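Local atomic coordinates of lipocalin (PDB entry 3BRN), a protein that binds serotonin in the interior of a lipocalin beta barrel and probably serves the tick as a biogenic amine-binding protein. Residues A[31-36]-A[141-146]; A[48-53]-A[73-78]. All coordinates share one frame; numbering follows the deposited sequence.

Contact 1. Residues A[31-36]-A[141-146]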
loop_
_atom_site.group_PDB
_atom_site.type_symbol
_atom_site.label_atom_id
_atom_site.label_comp_id
_atom_site.label_asym_id
_atom_site.label_seq_id
_atom_site.Cartn_x
_atom_site.Cartn_y
_atom_site.Cartn_z
ATOM N N LYS A 31 7.824 -3.388 1.274
ATOM C CA LYS A 31 8.536 -3.705 2.523
ATOM C C LYS A 31 7.565 -3.549 3.676
ATOM O O LYS A 31 6.760 -2.630 3.661
ATOM C CB LYS A 31 9.708 -2.738 2.753
ATOM C CG LYS A 31 10.731 -2.656 1.621
ATOM C CD LYS A 31 11.883 -1.743 1.996
ATOM C CE LYS A 31 12.884 -1.600 0.851
ATOM N NZ LYS A 31 13.676 -0.352 0.987
ATOM N N THR A 32 7.782 -4.311 4.751
ATOM C CA THR A 32 6.977 -4.164 5.968
ATOM C C THR A 32 7.808 -4.520 7.202
ATOM O O THR A 32 8.808 -5.237 7.097
ATOM C CB THR A 32 5.667 -5.023 5.900
ATOM O OG1 THR A 32 4.927 -4.887 7.118
ATOM C CG2 THR A 32 5.979 -6.508 5.676
ATOM N N THR A 33 7.464 -3.934 8.350
ATOM C CA THR A 33 8.071 -4.343 9.616
ATOM C C THR A 33 7.288 -5.489 10.258
ATOM O O THR A 33 7.607 -5.915 11.363
ATOM C CB THR A 33 8.187 -3.166 10.622
ATOM O OG1 THR A 33 6.882 -2.627 10.877
ATOM C CG2 THR A 33 9.107 -2.053 10.044
ATOM N N LYS A 34 6.210 -5.933 9.618
ATOM C CA LYS A 34 5.504 -7.101 10.140
ATOM C C LYS A 34 6.014 -8.362 9.426
ATOM O O LYS A 34 6.008 -8.419 8.192
ATOM C CB LYS A 34 3.990 -6.954 9.926
ATOM C CG LYS A 34 3.182 -8.225 10.192
ATOM C CD LYS A 34 1.689 -7.952 10.089
ATOM C CE LYS A 34 0.888 -9.240 9.886
ATOM N NZ LYS A 34 -0.565 -8.958 9.643
ATOM N N PRO A 35 6.429 -9.380 10.197
ATOM C CA PRO A 35 6.889 -10.638 9.615
ATOM C C PRO A 35 5.728 -11.563 9.236
ATOM O O PRO A 35 4.598 -11.371 9.697
ATOM C CB PRO A 35 7.710 -11.257 10.753
ATOM C CG PRO A 35 7.014 -10.781 11.988
ATOM C CD PRO A 35 6.485 -9.400 11.669
ATOM N N GLY A 36 5.983 -12.462 8.288
ATOM C CA GLY A 36 5.021 -13.494 7.919
ATOM C C GLY A 36 3.965 -13.090 6.910
ATOM O O GLY A 36 2.980 -13.806 6.722
ATOM N N GLY A 141 12.952 2.791 11.591
ATOM C CA GLY A 141 14.024 2.897 12.577
ATOM C C GLY A 141 14.916 1.679 12.492
ATOM O O GLY A 141 15.228 1.210 11.395
ATOM N N GLY A 142 15.199 1.080 13.642
ATOM C CA GLY A 142 16.073 -0.097 13.702
ATOM C C GLY A 142 15.300 -1.412 13.708
ATOM O O GLY A 142 15.860 -2.471 13.972
ATOM N N ARG A 143 14.005 -1.333 13.444
ATOM C CA ARG A 143 13.136 -2.515 13.395
ATOM C C ARG A 143 13.497 -3.384 12.194
ATOM O O ARG A 143 13.879 -2.869 11.134
ATOM C CB ARG A 143 11.675 -2.087 13.273
ATOM C CG ARG A 143 11.095 -1.375 14.495
ATOM C CD ARG A 143 9.626 -1.017 14.248
ATOM N NE ARG A 143 9.005 -0.288 15.356
ATOM C CZ ARG A 143 9.124 1.026 15.545
ATOM N NH1 ARG A 143 9.905 1.756 14.751
ATOM N NH2 ARG A 143 8.509 1.604 16.566
ATOM N N PRO A 144 13.368 -4.708 12.343
ATOM C CA PRO A 144 13.623 -5.591 11.209
ATOM C C PRO A 144 12.679 -5.304 10.041
ATOM O O PRO A 144 11.520 -4.940 10.267
ATOM C CB PRO A 144 13.343 -6.982 11.783
ATOM C CG PRO A 144 13.698 -6.836 13.256
ATOM C CD PRO A 144 13.202 -5.451 13.607
ATOM N N ILE A 145 13.213 -5.365 8.821
ATOM C CA ILE A 145 12.443 -5.095 7.604
ATOM C C ILE A 145 12.244 -6.394 6.820
ATOM O O ILE A 145 13.165 -7.202 6.697
ATOM C CB ILE A 145 13.173 -4.106 6.662
ATOM C CG1 ILE A 145 13.625 -2.840 7.398
ATOM C CG2 ILE A 145 12.323 -3.825 5.422
ATOM C CD1 ILE A 145 12.551 -2.149 8.137
ATOM N N HIS A 146 11.028 -6.632 6.374
ATOM C CA HIS A 146 10.727 -7.730 5.512
ATOM C C HIS A 146 10.364 -7.339 4.113
ATOM O O HIS A 146 9.475 -6.556 3.903
ATOM C CB HIS A 146 9.642 -8.567 6.108
ATOM C CG HIS A 146 9.906 -8.915 7.518
ATOM N ND1 HIS A 146 9.766 -8.011 8.531
ATOM C CD2 HIS A 146 10.391 -10.034 8.075
ATOM C CE1 HIS A 146 10.123 -8.568 9.663
ATOM N NE2 HIS A 146 10.500 -9.796 9.412
HETATM O O HOH W 1 9.867 -5.592 12.621
#
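The imidazole of His146 lies against Pro35, whose CA sits over the centre of the ring 3.7 Å above its plane, while Pro35 CB comes to 3.4 Å from His146 NE2. At its edge the same ring meets the backbone: His146 ND1 donates to Thr32 O over 3.3 Å. That oxygen lies in the ring plane, but ND1 stands above the plane of the Thr32 carbonyl. Thr32 O also takes the backbone N of His146 at 2.7 Å, nearly along the C=O axis, and Thr32 N bonds back to His146 O, which makes Thr32 and His146 an antiparallel hydrogen-bonded pair. CG of His146 stands beside its backbone N (chi1 -49°), which brings the ring to Pro35. Thr32 itself opens an ST turn, in which Lys34 N donates to Thr32 OG1 at 3.0 Å.

Beyond the pair the side-chain contacts are apolar. Ile145 CG2 rests on Lys31 CB at 3.9 Å, and the Ile145 and Thr33 side chains cross obliquely, CD1 of Ile145 meeting CG2 of Thr33; Thr33 OG1 turns elsewhere, to Tyr115 N. A water donates to both Thr33 O and Pro144 O, extending the link past the last direct backbone bond. Two donors from one residue thus grip Thr32 O, and the ND1 bond together with Pro35 probably helps to set the rotation of the ring; as a carbonyl oxygen can only accept, ND1 probably carries a proton.

Contact 2. Residues A[48-53]-A[73-78]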
loop_
_atom_site.group_PDB
_atom_site.type_symbol
_atom_site.label_atom_id
_atom_site.label_comp_id
_atom_site.label_asym_id
_atom_site.label_seq_id
_atom_site.Cartn_x
_atom_site.Cartn_y
_atom_site.Cartn_z
ATOM N N ASN A 48 -13.501 2.638 -9.634
ATOM C CA ASN A 48 -14.036 3.984 -9.788
ATOM C C ASN A 48 -13.393 4.971 -8.814
ATOM O O ASN A 48 -12.967 4.594 -7.718
ATOM C CB ASN A 48 -15.553 3.967 -9.617
ATOM C CG ASN A 48 -15.999 3.041 -8.510
ATOM O OD1 ASN A 48 -15.237 2.180 -8.059
ATOM N ND2 ASN A 48 -17.244 3.196 -8.076
ATOM N N THR A 49 -13.265 6.219 -9.251
ATOM C CA THR A 49 -12.615 7.245 -8.447
ATOM C C THR A 49 -13.286 7.462 -7.088
ATOM O O THR A 49 -14.513 7.447 -6.976
ATOM C CB THR A 49 -12.479 8.564 -9.219
ATOM O OG1 THR A 49 -11.632 8.356 -10.357
ATOM C CG2 THR A 49 -11.864 9.641 -8.341
ATOM N N LEU A 50 -12.468 7.404 -6.041
ATOM C CA LEU A 50 -12.909 7.709 -4.687
ATOM C C LEU A 50 -12.793 9.202 -4.437
ATOM O O LEU A 50 -11.867 9.850 -4.929
ATOM C CB LEU A 50 -12.021 6.991 -3.667
ATOM C CG LEU A 50 -12.462 5.631 -3.136
ATOM C CD1 LEU A 50 -11.393 5.099 -2.156
ATOM C CD2 LEU A 50 -13.811 5.771 -2.452
ATOM N N SER A 51 -13.763 9.743 -3.710
ATOM C CA SER A 51 -13.688 11.097 -3.191
ATOM C C SER A 51 -13.796 10.942 -1.684
ATOM O O SER A 51 -13.999 9.843 -1.200
ATOM C CB SER A 51 -14.831 11.960 -3.733
ATOM O OG SER A 51 -16.081 11.338 -3.502
ATOM N N GLU A 52 -13.639 12.036 -0.949
ATOM C CA GLU A 52 -13.572 11.994 0.517
ATOM C C GLU A 52 -14.796 11.355 1.170
ATOM O O GLU A 52 -15.936 11.717 0.867
ATOM C CB GLU A 52 -13.377 13.416 1.068
ATOM C CG GLU A 52 -13.346 13.502 2.583
ATOM C CD GLU A 52 -12.077 12.912 3.158
ATOM O OE1 GLU A 52 -11.181 12.576 2.360
ATOM O OE2 GLU A 52 -11.984 12.777 4.393
ATOM N N GLY A 53 -14.550 10.503 2.159
ATOM C CA GLY A 53 -15.623 9.883 2.946
ATOM C C GLY A 53 -16.351 8.689 2.336
ATOM O O GLY A 53 -17.241 8.115 2.958
ATOM N N ALA A 73 -12.703 -6.693 -1.008
ATOM C CA ALA A 73 -13.104 -6.181 0.282
ATOM C C ALA A 73 -13.573 -4.738 0.095
ATOM O O ALA A 73 -13.643 -4.236 -1.032
ATOM C CB ALA A 73 -11.946 -6.246 1.259
ATOM N N THR A 74 -13.986 -4.121 1.187
ATOM C CA THR A 74 -14.449 -2.748 1.155
ATOM C C THR A 74 -13.392 -1.853 1.784
ATOM O O THR A 74 -12.706 -2.259 2.719
ATOM C CB THR A 74 -15.752 -2.610 1.934
ATOM O OG1 THR A 74 -16.730 -3.462 1.337
ATOM C CG2 THR A 74 -16.268 -1.134 1.936
ATOM N N VAL A 75 -13.225 -0.663 1.216
ATOM C CA VAL A 75 -12.334 0.350 1.764
ATOM C C VAL A 75 -13.103 1.677 1.853
ATOM O O VAL A 75 -13.820 2.046 0.922
ATOM C CB VAL A 75 -11.096 0.524 0.859
ATOM C CG1 VAL A 75 -11.507 1.132 -0.487
ATOM C CG2 VAL A 75 -10.011 1.366 1.568
ATOM N N THR A 76 -13.031 2.323 3.012
ATOM C CA THR A 76 -13.649 3.626 3.242
ATOM C C THR A 76 -12.558 4.605 3.645
ATOM O O THR A 76 -11.677 4.267 4.438
ATOM C CB THR A 76 -14.673 3.562 4.400
ATOM O OG1 THR A 76 -15.502 2.403 4.232
ATOM C CG2 THR A 76 -15.561 4.818 4.410
ATOM N N VAL A 77 -12.580 5.785 3.039
ATOM C CA VAL A 77 -11.517 6.772 3.214
ATOM C C VAL A 77 -11.990 8.045 3.912
ATOM O O VAL A 77 -12.963 8.666 3.490
ATOM C CB VAL A 77 -10.858 7.126 1.861
ATOM C CG1 VAL A 77 -10.002 5.947 1.358
ATOM C CG2 VAL A 77 -11.912 7.460 0.836
ATOM N N ASN A 78 -11.293 8.415 4.986
ATOM C CA ASN A 78 -11.539 9.665 5.712
ATOM C C ASN A 78 -10.220 10.274 6.223
ATOM O O ASN A 78 -9.479 9.617 6.939
ATOM C CB ASN A 78 -12.487 9.414 6.898
ATOM C CG ASN A 78 -13.858 8.889 6.464
ATOM O OD1 ASN A 78 -14.750 9.799 6.078
ATOM N ND2 ASN A 78 -14.129 7.692 6.546
#
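At one end of the lipocalin barrel, the loop between strands 42-44 and 55-64 folds over the end of strand 67-78, and segments 48-53 and 73-78 meet there. Leu50 and Val77 make the apolar part. They reach toward each other tip to tip, with Leu50 CD1 3.8 Å from Val77 CG2 and 3.9 Å from Val77 CG1, so that one methyl touches both branches of the valine. The same CD1 meets Val75 CG1 more loosely, at 4.3 Å. With Val77 CG1 anti to the carbonyl carbon (chi1 -72°), CG2 falls between the backbone N and that carbon and meets both Ser51 O and the leucine. Val19 and Tyr16 of helix 15-20 add to this cluster, touching Leu50 and Val77 respectively.

Farther along, the contact turns polar. Gly53 N gives a weak, bent hydrogen bond to Val77 O, 2.8 Å long with an angle of 126° at the hydrogen. Asn78 OD1 comes to 3.3 Å from Gly53 CA. The backbone of Gly53 has positive phi, which favours glycine at this bend. Glu52 sends its chain back toward the strand end: CG is anti to the backbone N, and the bend at chi2 (71°) brings Glu52 OE2 to 3.4 Å from Asn78 CA. Its carboxylate accepts from Gly79 N, just past the strand, so the loop also holds the start of the next turn.

Val75, on the same strand, touches the bound serotonin. The arrangement is that of a lipocalin barrel, in which a connecting loop and the short helix 15-20 pack on inward-facing strand residues beside the ligand pocket.

In the fold
The two contacts lie on opposite sides of the chain's centre, with their own centres 27 Å apart and their nearest atoms about 14 Å apart. Both reach the same curled antiparallel sheet. Along the chain, contact 2 is nested within the long span of chain, most of the barrel, that contact 1 closes, as the short strand 146-147 returns to pair with strand 26-32. Serotonin lies much nearer contact 2: the side chain of Val75 is about 4 Å from it, against about 10 Å for Thr32 in contact 1. Contact 2 therefore borders the pocket, whereas contact 1 joins the segment after helix 131-140 to the barrel at the surface.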